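Co-type Nitrile Hydratase beta subunit (Pseudomonas putida, PDB 3QYH) forms, together with its alpha subunit, a cobalt-type nitrile hydratase that probably converts nitriles to amides by adding water. Local coordinates at residues 88-91 / 95-98; 140-143 / 149-152; 156-161 / 192-197; 167-172 / 178-183. All blocks are in the same frame, centred on the assembly; numbering follows the deposited sequence.

Interaction 1 of 4, residues 88-91 / 95-98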
loop_
_atom_site.group_PDB
_atom_site.type_symbol
_atom_site.label_atom_id
_atom_site.label_comp_id
_atom_site.label_asym_id
_atom_site.label_seq_id
_atom_site.Cartn_x
_atom_site.Cartn_y
_atom_site.Cartn_z
ATOM N N ALA B 88 0.999 -12.784 27.435
ATOM C CA ALA B 88 0.983 -14.011 26.643
ATOM C C ALA B 88 -0.191 -14.912 27.017
ATOM O O ALA B 88 -0.839 -15.508 26.144
ATOM C CB ALA B 88 2.294 -14.767 26.804
ATOM N N THR B 89 -0.464 -15.000 28.315
ATOM C CA THR B 89 -1.561 -15.822 28.806
ATOM C C THR B 89 -2.927 -15.315 28.317
ATOM O O THR B 89 -3.743 -16.097 27.808
ATOM C CB THR B 89 -1.552 -15.923 30.342
ATOM O OG1 THR B 89 -0.436 -16.721 30.746
ATOM C CG2 THR B 89 -2.822 -16.591 30.827
ATOM N N GLU B 90 -3.164 -14.017 28.455
ATOM C CA GLU B 90 -4.411 -13.431 27.934
ATOM C C GLU B 90 -4.631 -13.828 26.489
ATOM O O GLU B 90 -5.720 -14.302 26.127
ATOM C CB GLU B 90 -4.403 -11.915 28.048
ATOM C CG GLU B 90 -4.639 -11.438 29.453
ATOM C CD GLU B 90 -4.520 -9.952 29.574
ATOM O OE1 GLU B 90 -3.523 -9.383 29.069
ATOM O OE2 GLU B 90 -5.422 -9.346 30.186
ATOM N N VAL B 91 -3.584 -13.652 25.674
ATOM C CA VAL B 91 -3.646 -13.999 24.253
ATOM C C VAL B 91 -3.908 -15.494 24.039
ATOM O O VAL B 91 -4.745 -15.872 23.223
ATOM C CB VAL B 91 -2.369 -13.546 23.491
ATOM C CG1 VAL B 91 -2.384 -14.076 22.056
ATOM C CG2 VAL B 91 -2.268 -12.029 23.491
ATOM N N LYS B 95 -8.867 -14.691 27.490
ATOM C CA LYS B 95 -9.579 -14.262 28.682
ATOM C C LYS B 95 -8.796 -13.145 29.368
ATOM O O LYS B 95 -7.629 -13.303 29.693
ATOM C CB LYS B 95 -9.794 -15.465 29.611
ATOM C CG LYS B 95 -10.427 -15.149 30.949
ATOM C CD LYS B 95 -11.845 -14.605 30.822
ATOM C CE LYS B 95 -12.093 -13.571 31.942
ATOM N NZ LYS B 95 -13.527 -13.451 32.322
ATOM N N ALA B 96 -9.426 -11.997 29.568
ATOM C CA ALA B 96 -8.717 -10.891 30.190
ATOM C C ALA B 96 -8.274 -11.297 31.592
ATOM O O ALA B 96 -8.906 -12.136 32.241
ATOM C CB ALA B 96 -9.581 -9.647 30.239
ATOM N N ALA B 97 -7.182 -10.710 32.061
ATOM C CA ALA B 97 -6.696 -11.033 33.393
ATOM C C ALA B 97 -7.458 -10.277 34.484
ATOM O O ALA B 97 -7.444 -10.687 35.640
ATOM C CB ALA B 97 -5.198 -10.769 33.496
ATOM N N SER B 98 -8.147 -9.198 34.128
ATOM C CA SER B 98 -8.704 -8.347 35.170
ATOM C C SER B 98 -9.706 -7.267 34.755
ATOM O O SER B 98 -9.632 -6.137 35.250
ATOM C CB SER B 98 -7.553 -7.678 35.919
ATOM O OG SER B 98 -6.849 -6.800 35.060
#
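Glu90 sends its carboxylate from the helix 88-93 to the backbone of the segment that follows, where Glu90 OE2 accepts the N-H of Ala97, 2.9 Å from Ala97 N. The bond is fairly straight, 159° at the hydrogen, and it uses the anti side of the carboxylate with the donor 18° out of the plane. CG stands anti to the carbonyl carbon (chi1 -76°) and the chain runs out extended from there, which lets the carboxylate span between Thr87 N at the start of the helix, bound by OE1, and Ala97 N, bound by OE2. On the way its CG lies against the Lys95 carbonyl, 3.5 Å from Glu90 CG to Lys95 O, and at the end the methyl of Ala97 flanks the acid, with Ala97 CB 3.6 Å from Glu90 OE2. The helix backbone adds little: Lys95 N to Glu90 O is a weak bond of 3.5 Å, and Lys95 N also meets Thr93 OG1. Glu90 OE2 has a second partner, a salt bridge with a basic side chain of the other subunit. The Lys95 chain leads away from the helix to an acidic side chain of that subunit. Were Glu90 an alanine, the amides of Ala97 and Thr87 and the basic group of the other subunit would probably lose their acceptor. The contact thus ties the chain just after helix 88-93 back onto that helix, which leans through Val91 on Glu77 and Val81 of helix 68-82, and from which the chain runs on toward helix 111-117.

Interaction 2 of 4, residues 140-143 / 149-152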
loop_
_atom_site.group_PDB
_atom_site.type_symbol
_atom_site.label_atom_id
_atom_site.label_comp_id
_atom_site.label_asym_id
_atom_site.label_seq_id
_atom_site.Cartn_x
_atom_site.Cartn_y
_atom_site.Cartn_z
ATOM N N LEU B 140 22.783 3.331 -0.839
ATOM C CA LEU B 140 23.810 2.757 0.015
ATOM C C LEU B 140 23.580 1.262 0.230
ATOM O O LEU B 140 22.446 0.796 0.349
ATOM C CB LEU B 140 23.878 3.480 1.362
ATOM C CG LEU B 140 24.268 4.963 1.301
ATOM C CD1 LEU B 140 24.227 5.588 2.682
ATOM C CD2 LEU B 140 25.651 5.123 0.689
ATOM N N ASN B 141 24.668 0.503 0.266
ATOM C CA ASN B 141 24.563 -0.901 0.603
ATOM C C ASN B 141 24.486 -1.041 2.109
ATOM O O ASN B 141 25.507 -1.013 2.796
ATOM C CB ASN B 141 25.757 -1.683 0.054
ATOM C CG ASN B 141 25.615 -3.178 0.275
ATOM O OD1 ASN B 141 24.510 -3.683 0.470
ATOM N ND2 ASN B 141 26.729 -3.896 0.220
ATOM N N LYS B 142 23.269 -1.166 2.631
ATOM C CA LYS B 142 23.099 -1.364 4.065
ATOM C C LYS B 142 22.282 -2.609 4.280
ATOM O O LYS B 142 21.484 -2.993 3.435
ATOM C CB LYS B 142 22.420 -0.155 4.711
ATOM C CG LYS B 142 22.936 1.159 4.155
ATOM C CD LYS B 142 22.703 2.307 5.091
ATOM C CE LYS B 142 23.780 2.330 6.173
ATOM N NZ LYS B 142 23.672 3.554 7.021
ATOM N N ASN B 143 22.496 -3.275 5.400
ATOM C CA ASN B 143 21.789 -4.518 5.612
ATOM C C ASN B 143 21.347 -4.639 7.050
ATOM O O ASN B 143 21.727 -5.576 7.737
ATOM C CB ASN B 143 22.653 -5.710 5.161
ATOM C CG ASN B 143 22.813 -5.760 3.669
ATOM O OD1 ASN B 143 21.923 -6.247 2.955
ATOM N ND2 ASN B 143 23.936 -5.236 3.172
ATOM N N ARG B 149 13.181 0.693 4.607
ATOM C CA ARG B 149 12.329 0.742 3.412
ATOM C C ARG B 149 13.111 0.803 2.103
ATOM O O ARG B 149 12.531 1.132 1.065
ATOM C CB ARG B 149 11.338 1.931 3.474
ATOM C CG ARG B 149 10.410 1.905 4.689
ATOM C CD ARG B 149 9.506 0.649 4.675
ATOM N NE ARG B 149 8.463 0.772 3.669
ATOM C CZ ARG B 149 7.566 -0.164 3.388
ATOM N NH1 ARG B 149 7.568 -1.339 4.022
ATOM N NH2 ARG B 149 6.656 0.089 2.467
ATOM N N MET B 150 14.407 0.491 2.143
ATOM C CA MET B 150 15.192 0.366 0.921
ATOM C C MET B 150 15.197 -1.075 0.482
ATOM O O MET B 150 15.849 -1.915 1.120
ATOM C CB MET B 150 16.653 0.880 1.087
ATOM C CG MET B 150 17.412 0.412 2.312
ATOM S SD MET B 150 19.226 0.461 2.003
ATOM C CE MET B 150 19.518 2.227 1.929
ATOM N N PRO B 151 14.453 -1.387 -0.587
ATOM C CA PRO B 151 14.378 -2.801 -0.969
ATOM C C PRO B 151 15.756 -3.333 -1.347
ATOM O O PRO B 151 16.599 -2.583 -1.854
ATOM C CB PRO B 151 13.470 -2.801 -2.193
ATOM C CG PRO B 151 12.632 -1.507 -2.063
ATOM C CD PRO B 151 13.625 -0.518 -1.448
ATOM N N ARG B 152 15.973 -4.620 -1.103
ATOM C CA ARG B 152 17.248 -5.241 -1.427
ATOM C C ARG B 152 17.608 -5.011 -2.887
ATOM O O ARG B 152 18.769 -4.758 -3.200
ATOM C CB ARG B 152 17.194 -6.738 -1.145
ATOM C CG ARG B 152 18.343 -7.208 -0.291
ATOM C CD ARG B 152 18.185 -8.650 0.235
ATOM N NE ARG B 152 19.506 -9.278 0.326
ATOM C CZ ARG B 152 19.727 -10.563 0.610
ATOM N NH1 ARG B 152 20.976 -11.034 0.663
ATOM N NH2 ARG B 152 18.707 -11.380 0.838
HETATM O O HOH W 1 21.834 -6.983 0.377
#
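Met150 lays its thioether end against the carbonyl of Leu140, with both Met150 SD and Met150 CE 3.6 Å from Leu140 O. The methyl also touches the aliphatic part of Lys142, 4.2 Å from Met150 CE to Lys142 CG, beyond which the lysine chain turns away. CG of Met150 lies between the backbone N and the carbonyl carbon (chi1 47°), and a bend at chi3 of 69° brings the methyl round beside the Leu140 oxygen. This is van der Waals contact, and the flexible thioether bridges the two arms of the loop where their backbones stay well apart. Leu211 and Tyr215 also touch Met150. Farther along, the joining becomes polar: a water donates to Asn143 OD1 at 2.7 Å and accepts from Arg152 NE at 3.3 Å, sitting in plane at the edge of the guanidinium group. Asn143 OD1 has a second donor in Asn2 ND2. The amide's other end gives ND2 to Asn141 OD1, 3.2 Å from Asn143 ND2, a bent bond that meets the carbonyl from above its plane and helps fix the rotation of the amide. Next to Met150, Arg149 points to the other subunit, where NH2 binds a modified side chain and NE a backbone atom, consistent with the role of beta-subunit arginines at the oxidised cysteines of the metal site in nitrile hydratases. Both segments lie in the long connection between strands 136-139 and 158-168, which by its place between the first two strands probably corresponds to the RT loop of an SH3-like barrel.

Interaction 3 of 4, residues 156-161 / 192-197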
loop_
_atom_site.group_PDB
_atom_site.type_symbol
_atom_site.label_atom_id
_atom_site.label_comp_id
_atom_site.label_asym_id
_atom_site.label_seq_id
_atom_site.Cartn_x
_atom_site.Cartn_y
_atom_site.Cartn_z
ATOM N N GLY B 156 23.043 -0.475 -3.721
ATOM C CA GLY B 156 24.208 -0.348 -4.575
ATOM C C GLY B 156 23.908 0.148 -5.976
ATOM O O GLY B 156 24.830 0.324 -6.780
ATOM N N LYS B 157 22.635 0.372 -6.295
ATOM C CA LYS B 157 22.287 0.738 -7.668
ATOM C C LYS B 157 22.220 2.262 -7.837
ATOM O O LYS B 157 22.017 2.998 -6.868
ATOM C CB LYS B 157 20.969 0.094 -8.096
ATOM C CG LYS B 157 20.946 -1.431 -7.991
ATOM C CD LYS B 157 22.008 -2.044 -8.881
ATOM C CE LYS B 157 21.749 -3.525 -9.159
ATOM N NZ LYS B 157 21.605 -4.305 -7.931
ATOM N N VAL B 158 22.381 2.720 -9.074
ATOM C CA VAL B 158 22.434 4.157 -9.363
ATOM C C VAL B 158 21.158 4.583 -10.061
ATOM O O VAL B 158 20.739 3.972 -11.045
ATOM C CB VAL B 158 23.649 4.511 -10.279
ATOM C CG1 VAL B 158 23.497 5.904 -10.888
ATOM C CG2 VAL B 158 24.972 4.370 -9.507
ATOM N N GLY B 159 20.544 5.649 -9.562
ATOM C CA GLY B 159 19.337 6.158 -10.198
ATOM C C GLY B 159 19.312 7.679 -10.240
ATOM O O GLY B 159 20.245 8.342 -9.777
ATOM N N THR B 160 18.225 8.231 -10.775
ATOM C CA THR B 160 18.076 9.683 -10.918
ATOM C C THR B 160 16.935 10.197 -10.026
ATOM O O THR B 160 15.814 9.691 -10.091
ATOM C CB THR B 160 17.776 10.045 -12.384
ATOM O OG1 THR B 160 18.749 9.428 -13.247
ATOM C CG2 THR B 160 17.751 11.586 -12.600
ATOM N N VAL B 161 17.225 11.175 -9.178
ATOM C CA VAL B 161 16.176 11.811 -8.387
ATOM C C VAL B 161 15.200 12.480 -9.356
ATOM O O VAL B 161 15.599 13.297 -10.184
ATOM C CB VAL B 161 16.753 12.846 -7.410
ATOM C CG1 VAL B 161 15.615 13.565 -6.640
ATOM C CG2 VAL B 161 17.731 12.180 -6.431
ATOM N N SER B 192 15.733 -0.291 -16.162
ATOM C CA SER B 192 15.609 -1.738 -16.081
ATOM C C SER B 192 16.990 -2.422 -16.144
ATOM O O SER B 192 17.254 -3.399 -15.436
ATOM C CB SER B 192 14.704 -2.224 -17.211
ATOM O OG SER B 192 14.546 -3.629 -17.190
ATOM N N VAL B 193 17.877 -1.910 -16.992
ATOM C CA VAL B 193 19.200 -2.516 -17.139
ATOM C C VAL B 193 20.022 -2.352 -15.878
ATOM O O VAL B 193 20.716 -3.267 -15.457
ATOM C CB VAL B 193 19.966 -1.952 -18.362
ATOM C CG1 VAL B 193 21.381 -2.519 -18.425
ATOM C CG2 VAL B 193 19.228 -2.302 -19.639
ATOM N N GLU B 194 19.950 -1.188 -15.260
ATOM C CA GLU B 194 20.680 -0.974 -14.015
ATOM C C GLU B 194 20.233 -1.961 -12.936
ATOM O O GLU B 194 21.058 -2.515 -12.202
ATOM C CB GLU B 194 20.491 0.453 -13.503
ATOM C CG GLU B 194 21.084 0.688 -12.110
ATOM C CD GLU B 194 22.625 0.793 -12.124
ATOM O OE1 GLU B 194 23.231 0.839 -13.214
ATOM O OE2 GLU B 194 23.234 0.839 -11.042
ATOM N N LEU B 195 18.929 -2.180 -12.807
ATOM C CA LEU B 195 18.463 -3.087 -11.750
ATOM C C LEU B 195 18.731 -4.566 -12.044
ATOM O O LEU B 195 19.147 -5.289 -11.171
ATOM C CB LEU B 195 16.979 -2.893 -11.449
ATOM C CG LEU B 195 16.529 -1.509 -10.990
ATOM C CD1 LEU B 195 15.056 -1.608 -10.690
ATOM C CD2 LEU B 195 17.312 -1.050 -9.768
ATOM N N TRP B 196 18.494 -5.001 -13.275
ATOM C CA TRP B 196 18.402 -6.419 -13.587
ATOM C C TRP B 196 19.447 -6.941 -14.568
ATOM O O TRP B 196 19.509 -8.137 -14.801
ATOM C CB TRP B 196 16.997 -6.763 -14.111
ATOM C CG TRP B 196 15.905 -6.156 -13.264
ATOM C CD1 TRP B 196 14.979 -5.212 -13.658
ATOM C CD2 TRP B 196 15.636 -6.432 -11.883
ATOM N NE1 TRP B 196 14.151 -4.902 -12.598
ATOM C CE2 TRP B 196 14.540 -5.624 -11.499
ATOM C CE3 TRP B 196 16.212 -7.283 -10.930
ATOM C CZ2 TRP B 196 14.007 -5.649 -10.200
ATOM C CZ3 TRP B 196 15.678 -7.303 -9.639
ATOM C CH2 TRP B 196 14.595 -6.492 -9.288
ATOM N N GLY B 197 20.260 -6.051 -15.127
ATOM C CA GLY B 197 21.306 -6.444 -16.059
ATOM C C GLY B 197 20.859 -6.473 -17.516
ATOM O O GLY B 197 19.677 -6.345 -17.821
HETATM O O HOH W 2 18.803 -5.548 -8.423
#
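In the SH3-like barrel of the C-terminal part, the short helix 192-196, which opens the connection between the third and fourth strands, rests on the start of the second strand and the residue before it through Glu194 and Lys157. Glu194 OE2 accepts the N-H of Val158 at 2.9 Å from Val158 N, nearly straight at 160°, the donor lying well above the carboxylate plane. CG anti to the backbone N (chi1 173°) directs the glutamate off the helix and sets Glu194 CG 3.5 Å from Val158 O, while a bend at chi2 turns the carboxylate toward the Val158 amide. The Lys157 side chain crosses it at a slant. Its chain is bent at chi2 and chi4, and Lys157 CE reaches the helix carbonyls, 3.3 Å from Glu194 O. The ammonium does not pair with the glutamate, for Lys157 NZ and Glu194 OE2 are 6.2 Å apart; a water accepts from Lys157 NZ at 3.1 Å and donates to Leu195 O at 2.8 Å. Apolar contact is added by Leu195 CD2, 4.1 Å from Lys157 CG. Lys157 and Leu195 both touch Phe190 of strand 183-191, while Val158 packs on Lys136 and Arg138 of strand 136-139, to which Gly156, Lys157 and Gly159 are tied by backbone hydrogen bonds; on the helix, Trp196 NE1 binds the backbone of the other subunit.

Interaction 4 of 4, residues 167-172 / 178-183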
loop_
_atom_site.group_PDB
_atom_site.type_symbol
_atom_site.label_atom_id
_atom_site.label_comp_id
_atom_site.label_asym_id
_atom_site.label_seq_id
_atom_site.Cartn_x
_atom_site.Cartn_y
_atom_site.Cartn_z
ATOM N N VAL B 167 9.579 16.608 3.508
ATOM C CA VAL B 167 10.051 15.983 4.726
ATOM C C VAL B 167 9.058 14.988 5.322
ATOM O O VAL B 167 7.878 15.294 5.459
ATOM C CB VAL B 167 10.388 17.056 5.787
ATOM C CG1 VAL B 167 10.750 16.408 7.123
ATOM C CG2 VAL B 167 11.528 17.940 5.295
ATOM N N PHE B 168 9.555 13.813 5.713
ATOM C CA PHE B 168 8.723 12.755 6.295
ATOM C C PHE B 168 9.417 12.078 7.463
ATOM O O PHE B 168 10.651 12.095 7.568
ATOM C CB PHE B 168 8.393 11.698 5.235
ATOM C CG PHE B 168 7.447 12.189 4.177
ATOM C CD1 PHE B 168 6.082 12.009 4.316
ATOM C CD2 PHE B 168 7.923 12.857 3.057
ATOM C CE1 PHE B 168 5.186 12.476 3.330
ATOM C CE2 PHE B 168 7.051 13.339 2.087
ATOM C CZ PHE B 168 5.678 13.148 2.227
ATOM N N VAL B 169 8.624 11.469 8.334
ATOM C CA VAL B 169 9.142 10.611 9.382
ATOM C C VAL B 169 10.057 9.539 8.763
ATOM O O VAL B 169 9.824 9.098 7.638
ATOM C CB VAL B 169 7.976 9.890 10.111
ATOM C CG1 VAL B 169 8.502 8.773 11.037
ATOM C CG2 VAL B 169 7.108 10.910 10.888
ATOM N N THR B 170 11.091 9.135 9.492
ATOM C CA THR B 170 11.949 8.023 9.085
ATOM C C THR B 170 11.514 6.721 9.765
ATOM O O THR B 170 11.581 6.598 11.001
ATOM C CB THR B 170 13.432 8.321 9.440
ATOM O OG1 THR B 170 13.882 9.464 8.705
ATOM C CG2 THR B 170 14.334 7.107 9.113
ATOM N N PRO B 171 11.094 5.727 8.967
ATOM C CA PRO B 171 10.587 4.466 9.521
ATOM C C PRO B 171 11.676 3.684 10.239
ATOM O O PRO B 171 11.366 3.049 11.242
ATOM C CB PRO B 171 10.101 3.693 8.285
ATOM C CG PRO B 171 9.994 4.709 7.216
ATOM C CD PRO B 171 11.068 5.719 7.501
ATOM N N ASP B 172 12.924 3.752 9.771
ATOM C CA ASP B 172 14.005 2.988 10.401
ATOM C C ASP B 172 14.152 3.311 11.884
ATOM O O ASP B 172 14.487 2.444 12.685
ATOM C CB ASP B 172 15.355 3.237 9.711
ATOM C CG ASP B 172 15.301 2.986 8.215
ATOM O OD1 ASP B 172 16.191 2.283 7.698
ATOM O OD2 ASP B 172 14.373 3.508 7.547
ATOM N N LYS B 178 13.330 5.125 18.412
ATOM C CA LYS B 178 14.454 6.056 18.305
ATOM C C LYS B 178 14.029 7.409 17.763
ATOM O O LYS B 178 14.864 8.209 17.361
ATOM C CB LYS B 178 15.546 5.474 17.393
ATOM C CG LYS B 178 16.218 4.237 17.970
ATOM C CD LYS B 178 17.345 3.750 17.068
ATOM C CE LYS B 178 17.944 2.433 17.561
ATOM N NZ LYS B 178 18.544 2.568 18.915
ATOM N N GLY B 179 12.730 7.661 17.724
ATOM C CA GLY B 179 12.255 8.950 17.276
ATOM C C GLY B 179 11.956 8.995 15.792
ATOM O O GLY B 179 12.193 8.026 15.058
ATOM N N GLU B 180 11.449 10.139 15.345
ATOM C CA GLU B 180 11.030 10.300 13.958
ATOM C C GLU B 180 12.136 10.698 12.988
ATOM O O GLU B 180 12.036 10.390 11.803
ATOM C CB GLU B 180 9.875 11.304 13.865
ATOM C CG GLU B 180 8.615 10.815 14.528
ATOM C CD GLU B 180 7.413 11.690 14.233
ATOM O OE1 GLU B 180 6.274 11.185 14.347
ATOM O OE2 GLU B 180 7.585 12.876 13.864
ATOM N N HIS B 181 13.167 11.394 13.474
ATOM C CA HIS B 181 14.277 11.846 12.613
ATOM C C HIS B 181 13.859 12.229 11.210
ATOM O O HIS B 181 14.309 11.641 10.237
ATOM C CB HIS B 181 15.373 10.793 12.555
ATOM C CG HIS B 181 16.044 10.569 13.868
ATOM N ND1 HIS B 181 17.170 11.263 14.254
ATOM C CD2 HIS B 181 15.725 9.758 14.905
ATOM C CE1 HIS B 181 17.532 10.872 15.462
ATOM N NE2 HIS B 181 16.671 9.960 15.880
ATOM N N PRO B 182 12.986 13.229 11.092
ATOM C CA PRO B 182 12.400 13.534 9.785
ATOM C C PRO B 182 13.440 14.018 8.769
ATOM O O PRO B 182 14.391 14.716 9.120
ATOM C CB PRO B 182 11.385 14.654 10.099
ATOM C CG PRO B 182 11.223 14.632 11.567
ATOM C CD PRO B 182 12.469 14.098 12.158
ATOM N N GLN B 183 13.259 13.621 7.518
ATOM C CA GLN B 183 14.197 13.973 6.463
ATOM C C GLN B 183 13.449 13.869 5.149
ATOM O O GLN B 183 12.301 13.402 5.110
ATOM C CB GLN B 183 15.424 13.038 6.479
ATOM C CG GLN B 183 15.079 11.558 6.229
ATOM C CD GLN B 183 16.289 10.630 6.265
ATOM O OE1 GLN B 183 17.331 10.917 5.662
ATOM N NE2 GLN B 183 16.157 9.505 6.972
#
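Thr170 meets the 178-183 segment with every atom of its side chain. Thr170 CB lies 3.4 Å from Glu180 O, the carbonyl that also accepts the Thr170 amide, 2.8 Å from Thr170 N to Glu180 O and in the carbonyl plane. OG1, set beside the backbone N by chi1 -63°, donates to His181 O at 2.7 Å from Thr170 OG1, approaching from above the carbonyl plane. Thr170 OG1 also accepts from Gln183 NE2 at 2.9 Å, with the hydroxyl close to the plane of that amide. Thr170 CG2 lies 3.7 Å from Gln183 NE2, and Trp212 also packs on the side chain. Although Thr170 occupies the N-cap position of helix 171-174, its hydroxyl is spent on the crossing segment and makes no capping bond. The two segments are the ends of the connection between the second and third strands of the SH3-like barrel, probably the counterpart of the n-Src loop, and the strands join at Phe168 and Gln183, an antiparallel hydrogen-bonded pair. Phe168 N to Gln183 O spans 2.8 Å in a bond of 171°, and Gln183 N returns one to Phe168 O. A valine in place of Thr170 would probably leave the His181 carbonyl without its donor and the Gln183 amide less firmly fixed, although its OE1 would keep Asp214 N. Flanking these polar bonds, Val167 CG1 abuts the Pro182 ring, and Val169 CG2 sits 3.4 Å from Glu180 CD, against a carboxylate whose OE2 is paired with Arg123.

In the fold
Interaction 1 stands apart in the helical N-terminal part, 34 to 50 Å between centres from the other three. Interactions 2, 3 and 4 belong to the SH3-like barrel; 3 and 4 use opposite ends of strand 158-168, with interaction 4 nested inside the loop that interaction 3 closes. Interactions 2 and 4 touch, Arg149 CG packing 3.8 Å from Pro171 CG. All four are partly buried: interaction 4 has the most buried residues, whereas in interaction 1 Glu90 and Ala96 are buried beside the other subunit and Lys95 and Ala97 exposed. Interaction 4 uses paired backbone bonds and a buried hydroxyl, interactions 1 and 3 one carboxylate-to-amide bond each, with a weak backbone bond besides in interaction 1, and interaction 2 a thioether and a water.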